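Local coordinates for uncharacterized protein YP_928783.1 (Shewanella amazonensis SB2B, PDB 3KE2), which is of unknown function but carries a winged helix-turn-helix domain, which suggests that it may bind DNA, at residues K22-H27 / T93-V98; H27-A32 / D52-F57. All blocks are in the same frame, centred on the assembly; numbering follows the deposited sequence.

Contact 1: residues K22-H27 / T93-V98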
loop_
_atom_site.group_PDB
_atom_site.type_symbol
_atom_site.label_atom_id
_atom_site.label_comp_id
_atom_site.label_asym_id
_atom_site.label_seq_id
_atom_site.Cartn_x
_atom_site.Cartn_y
_atom_site.Cartn_z
ATOM N N LYS A 22 -5.383 6.245 2.265
ATOM C CA LYS A 22 -5.952 5.656 1.059
ATOM C C LYS A 22 -6.684 4.387 1.436
ATOM O O LYS A 22 -7.775 4.153 0.938
ATOM C CB LYS A 22 -4.896 5.385 -0.033
ATOM C CG LYS A 22 -3.973 6.593 -0.367
ATOM C CD LYS A 22 -2.946 6.271 -1.489
ATOM C CE LYS A 22 -1.606 7.082 -1.361
ATOM N NZ LYS A 22 -1.743 8.555 -1.310
ATOM N N LEU A 23 -6.123 3.575 2.329
ATOM C CA LEU A 23 -6.813 2.324 2.711
ATOM C C LEU A 23 -8.098 2.565 3.462
ATOM O O LEU A 23 -9.063 1.796 3.326
ATOM C CB LEU A 23 -5.919 1.399 3.539
ATOM C CG LEU A 23 -5.054 0.369 2.825
ATOM C CD1 LEU A 23 -4.435 0.887 1.583
ATOM C CD2 LEU A 23 -3.992 -0.104 3.825
ATOM N N TYR A 24 -8.103 3.631 4.260
ATOM C CA TYR A 24 -9.268 3.982 5.070
ATOM C C TYR A 24 -10.394 4.455 4.169
ATOM O O TYR A 24 -11.565 4.043 4.341
ATOM C CB TYR A 24 -8.926 5.050 6.111
ATOM C CG TYR A 24 -10.069 5.335 7.045
ATOM C CD1 TYR A 24 -10.443 4.419 8.018
ATOM C CD2 TYR A 24 -10.769 6.514 6.972
ATOM C CE1 TYR A 24 -11.516 4.675 8.890
ATOM C CE2 TYR A 24 -11.832 6.775 7.829
ATOM C CZ TYR A 24 -12.202 5.852 8.784
ATOM O OH TYR A 24 -13.259 6.141 9.636
ATOM N N LEU A 25 -10.061 5.324 3.217
ATOM C CA LEU A 25 -11.083 5.804 2.286
ATOM C C LEU A 25 -11.666 4.613 1.519
ATOM O O LEU A 25 -12.887 4.433 1.434
ATOM C CB LEU A 25 -10.520 6.833 1.329
ATOM C CG LEU A 25 -10.252 8.185 1.918
ATOM C CD1 LEU A 25 -9.760 9.106 0.827
ATOM C CD2 LEU A 25 -11.536 8.678 2.506
ATOM N N ALA A 26 -10.776 3.772 1.015
ATOM C CA ALA A 26 -11.193 2.625 0.261
ATOM C C ALA A 26 -12.131 1.764 1.092
ATOM O O ALA A 26 -13.087 1.214 0.566
ATOM C CB ALA A 26 -9.976 1.825 -0.187
ATOM N N HIS A 27 -11.852 1.627 2.381
ATOM C CA HIS A 27 -12.720 0.830 3.271
ATOM C C HIS A 27 -14.091 1.501 3.378
ATOM O O HIS A 27 -15.103 0.846 3.230
ATOM C CB HIS A 27 -12.037 0.642 4.639
ATOM C CG HIS A 27 -12.888 0.008 5.698
ATOM N ND1 HIS A 27 -12.944 -1.359 5.895
ATOM C CD2 HIS A 27 -13.658 0.562 6.670
ATOM C CE1 HIS A 27 -13.738 -1.621 6.923
ATOM N NE2 HIS A 27 -14.181 -0.472 7.413
ATOM N N THR A 93 -9.842 -5.320 10.343
ATOM C CA THR A 93 -9.267 -5.593 11.636
ATOM C C THR A 93 -8.676 -4.380 12.321
ATOM O O THR A 93 -8.715 -4.302 13.544
ATOM C CB THR A 93 -8.127 -6.636 11.450
ATOM O OG1 THR A 93 -8.655 -7.787 10.758
ATOM C CG2 THR A 93 -7.453 -7.035 12.809
ATOM N N HIS A 94 -8.164 -3.422 11.544
ATOM C CA HIS A 94 -7.450 -2.263 12.113
ATOM C C HIS A 94 -8.169 -0.898 12.045
ATOM O O HIS A 94 -7.560 0.147 12.346
ATOM C CB HIS A 94 -6.054 -2.183 11.420
ATOM C CG HIS A 94 -5.162 -3.386 11.676
ATOM N ND1 HIS A 94 -5.348 -4.608 11.056
ATOM C CD2 HIS A 94 -4.069 -3.537 12.467
ATOM C CE1 HIS A 94 -4.432 -5.466 11.480
ATOM N NE2 HIS A 94 -3.641 -4.840 12.332
ATOM N N VAL A 95 -9.465 -0.898 11.729
ATOM C CA VAL A 95 -10.210 0.368 11.568
ATOM C C VAL A 95 -10.073 1.364 12.723
ATOM O O VAL A 95 -9.726 2.517 12.507
ATOM C CB VAL A 95 -11.734 0.147 11.342
ATOM C CG1 VAL A 95 -12.428 1.490 11.055
ATOM C CG2 VAL A 95 -11.988 -0.824 10.217
ATOM N N ASP A 96 -10.373 0.930 13.939
ATOM C CA ASP A 96 -10.327 1.831 15.095
ATOM C C ASP A 96 -8.950 2.490 15.240
ATOM O O ASP A 96 -8.831 3.713 15.444
ATOM C CB ASP A 96 -10.666 1.085 16.397
ATOM C CG ASP A 96 -12.105 0.535 16.447
ATOM O OD1 ASP A 96 -12.812 0.469 15.412
ATOM O OD2 ASP A 96 -12.516 0.142 17.567
ATOM N N GLU A 97 -7.921 1.651 15.130
ATOM C CA GLU A 97 -6.532 2.069 15.254
ATOM C C GLU A 97 -6.156 3.136 14.195
ATOM O O GLU A 97 -5.604 4.216 14.508
ATOM C CB GLU A 97 -5.650 0.819 15.136
ATOM C CG GLU A 97 -4.177 1.022 15.419
ATOM C CD GLU A 97 -3.350 -0.262 15.192
ATOM O OE1 GLU A 97 -3.894 -1.274 14.671
ATOM O OE2 GLU A 97 -2.149 -0.253 15.541
ATOM N N VAL A 98 -6.501 2.827 12.948
ATOM C CA VAL A 98 -6.222 3.699 11.809
ATOM C C VAL A 98 -6.989 5.018 11.856
ATOM O O VAL A 98 -6.441 6.080 11.542
ATOM C CB VAL A 98 -6.567 2.974 10.507
ATOM C CG1 VAL A 98 -6.430 3.912 9.320
ATOM C CG2 VAL A 98 -5.690 1.729 10.359
#
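Val95 reaches from helix 88-102 to two aromatic side chains of helix 14-31, and each of its methyls serves one ring. CG1 meets the Tyr24 ring at its edge, in the ring plane, with Tyr24 CE1 4.0 Å from Val95 CG1. CG2 lies obliquely by the imidazole of His27, where His27 NE2 is 3.6 Å from Val95 CG2. With CG1 anti to the backbone N (chi1 -175°), CG2 falls beside that nitrogen, and the valine side chain crosses those of Tyr24 and His27 at about a right angle. One turn on, Val98 adds an aliphatic contact: its CG1 packs 4.2 Å from CB of Tyr24, nearer the backbone of helix 14-31.

No hydrogen bond crosses between 22-27 and 93-98. The segment axes come no closer than 11.0 Å and cross at -122°, so side chains rather than backbones bridge the gap. Tyr24 also packs on Lys99 and Leu102 and His27 on Asp92, which extends the contact along helix 88-102, while Leu23 packs on Pro85 of the second subunit. This largely apolar helix-helix packing, with a histidine at its margin, joins helix 14-31 to the helix after the strand pair in a winged helix-turn-helix domain.

Contact 2: residues H27-A32 / D52-F57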
loop_
_atom_site.group_PDB
_atom_site.type_symbol
_atom_site.label_atom_id
_atom_site.label_comp_id
_atom_site.label_asym_id
_atom_site.label_seq_id
_atom_site.Cartn_x
_atom_site.Cartn_y
_atom_site.Cartn_z
ATOM N N HIS A 27 -11.852 1.627 2.381
ATOM C CA HIS A 27 -12.720 0.830 3.271
ATOM C C HIS A 27 -14.091 1.501 3.378
ATOM O O HIS A 27 -15.103 0.846 3.230
ATOM C CB HIS A 27 -12.037 0.642 4.639
ATOM C CG HIS A 27 -12.888 0.008 5.698
ATOM N ND1 HIS A 27 -12.944 -1.359 5.895
ATOM C CD2 HIS A 27 -13.658 0.562 6.670
ATOM C CE1 HIS A 27 -13.738 -1.621 6.923
ATOM N NE2 HIS A 27 -14.181 -0.472 7.413
ATOM N N LEU A 28 -14.113 2.813 3.602
ATOM C CA LEU A 28 -15.367 3.540 3.699
ATOM C C LEU A 28 -16.212 3.376 2.429
ATOM O O LEU A 28 -17.388 3.032 2.499
ATOM C CB LEU A 28 -15.097 5.008 3.947
ATOM C CG LEU A 28 -14.564 5.393 5.323
ATOM C CD1 LEU A 28 -14.338 6.889 5.318
ATOM C CD2 LEU A 28 -15.507 4.974 6.464
HETATM N N MSE A 29 -15.573 3.578 1.277
HETATM C CA MSE A 29 -16.214 3.472 -0.030
HETATM C C MSE A 29 -16.740 2.095 -0.326
HETATM O O MSE A 29 -17.715 1.935 -1.048
HETATM C CB MSE A 29 -15.207 3.826 -1.111
HETATM C CG MSE A 29 -14.764 5.237 -1.055
HETATM SE SE MSE A 29 -13.349 5.540 -2.293
HETATM C CE MSE A 29 -12.990 7.293 -1.811
ATOM N N ASP A 30 -16.115 1.096 0.254
ATOM C CA ASP A 30 -16.500 -0.265 -0.002
ATOM C C ASP A 30 -17.694 -0.698 0.843
ATOM O O ASP A 30 -18.432 -1.583 0.434
ATOM C CB ASP A 30 -15.298 -1.185 0.287
ATOM C CG ASP A 30 -15.320 -2.484 -0.524
ATOM O OD1 ASP A 30 -15.583 -2.435 -1.750
ATOM O OD2 ASP A 30 -14.990 -3.544 0.057
ATOM N N ASP A 31 -17.900 -0.098 2.014
ATOM C CA ASP A 31 -19.019 -0.518 2.899
ATOM C C ASP A 31 -20.312 0.313 2.745
ATOM O O ASP A 31 -21.352 -0.088 3.253
ATOM C CB ASP A 31 -18.568 -0.544 4.382
ATOM C CG ASP A 31 -17.309 -1.485 4.643
ATOM O OD1 ASP A 31 -16.598 -1.943 3.684
ATOM O OD2 ASP A 31 -17.020 -1.747 5.843
ATOM N N ALA A 32 -20.230 1.443 2.045
ATOM C CA ALA A 32 -21.362 2.340 1.793
ATOM C C ALA A 32 -21.143 3.183 0.510
ATOM O O ALA A 32 -20.014 3.372 0.065
ATOM C CB ALA A 32 -21.592 3.256 2.986
ATOM N N ASP A 52 -7.231 14.276 -4.080
ATOM C CA ASP A 52 -5.823 13.874 -4.201
ATOM C C ASP A 52 -5.587 12.471 -3.695
ATOM O O ASP A 52 -4.788 11.746 -4.264
ATOM C CB ASP A 52 -4.860 14.839 -3.459
ATOM C CG ASP A 52 -4.785 16.249 -4.089
ATOM O OD1 ASP A 52 -5.599 16.618 -4.964
ATOM O OD2 ASP A 52 -3.899 17.015 -3.668
ATOM N N ALA A 53 -6.245 12.087 -2.610
ATOM C CA ALA A 53 -6.052 10.730 -2.081
ATOM C C ALA A 53 -6.605 9.743 -3.087
ATOM O O ALA A 53 -5.922 8.802 -3.497
ATOM C CB ALA A 53 -6.726 10.562 -0.760
ATOM N N ILE A 54 -7.835 9.999 -3.517
ATOM C CA ILE A 54 -8.510 9.156 -4.501
ATOM C C ILE A 54 -7.711 9.139 -5.794
ATOM O O ILE A 54 -7.537 8.088 -6.421
ATOM C CB ILE A 54 -9.932 9.640 -4.753
ATOM C CG1 ILE A 54 -10.772 9.390 -3.506
ATOM C CG2 ILE A 54 -10.540 8.916 -5.906
ATOM C CD1 ILE A 54 -12.148 10.035 -3.555
ATOM N N ALA A 55 -7.178 10.289 -6.172
ATOM C CA ALA A 55 -6.389 10.360 -7.388
ATOM C C ALA A 55 -5.216 9.410 -7.335
ATOM O O ALA A 55 -4.828 8.884 -8.359
ATOM C CB ALA A 55 -5.889 11.795 -7.645
ATOM N N SER A 56 -4.661 9.170 -6.152
ATOM C CA SER A 56 -3.487 8.304 -6.042
ATOM C C SER A 56 -3.775 6.815 -5.690
ATOM O O SER A 56 -2.853 6.063 -5.422
ATOM C CB SER A 56 -2.479 8.923 -5.041
ATOM O OG SER A 56 -3.043 9.003 -3.737
ATOM N N PHE A 57 -5.024 6.377 -5.698
ATOM C CA PHE A 57 -5.298 4.954 -5.431
ATOM C C PHE A 57 -4.576 4.088 -6.458
ATOM O O PHE A 57 -4.068 3.016 -6.136
ATOM C CB PHE A 57 -6.801 4.647 -5.470
ATOM C CG PHE A 57 -7.558 4.978 -4.204
ATOM C CD1 PHE A 57 -7.129 5.948 -3.328
ATOM C CD2 PHE A 57 -8.816 4.414 -3.992
ATOM C CE1 PHE A 57 -7.869 6.256 -2.196
ATOM C CE2 PHE A 57 -9.587 4.751 -2.867
ATOM C CZ PHE A 57 -9.111 5.662 -1.981
#
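A selenium atom lies obliquely beside an aromatic ring here: residue 29 is selenomethionine, called Met29, and its SE forms a Met-aromatic contact with Phe57. SE lies 3.9 Å from CE2 of Phe57 and 5.1 Å from the centroid of that ring. The line to the centroid runs 67° off the ring normal, and the two side chains come from opposite directions. Past SE, the terminal methyl carries on outward to Ile54, with Met29 CE 3.4 Å from Ile54 CD1 and about as near to Ile54 CG1. Beyond CG the Met29 chain is fully extended (chi2 173°, chi3 -175°), which carries its tip from helix 14-31 across to helix 47-55, although the nearest CA atoms, those of Met29 and Ile54, are 10.6 Å apart.

The chain leaves helical geometry at Ser56, and a local pair of bonds marks that turn. Ser56 OG donates to Ala53 O at 2.9 Å and Ser56 N to the same oxygen at 3.0 Å, both from one face of the carbonyl plane; Ser56 OG also pairs with Lys22 NZ. Leu39 and Tyr78 also pack on Met29, placing its tip among helix 36-43, helix 47-55 and strand 77-82. With no hydrogen bond between the segments, cohesion here rests on dispersion and the Met-aromatic contact, which sulfur would probably make in the natural methionine.

Overall arrangement
Both contacts use helix 14-31 and share His27, yet they look to different partners: contact 1 to helix 88-102, contact 2 to helix 47-55. Contact 2 is buried, about 3 Å from the chain centre, whereas contact 1 is partly buried, with its centre about 8 Å out. Both lack hydrogen bonds between their segments, but the partners differ: contact 2 sets selenium by a phenyl ring and a methyl against an isoleucine, while contact 1 sets valines against a tyrosine and a partly exposed histidine. Their centres lie about 10 Å apart. Lys22 NZ of 22-27 and Ser56 OG of 52-57, 2.8 Å apart, probably form a hydrogen bond that connects the two, and Leu25 packs on Ala53 and Phe57.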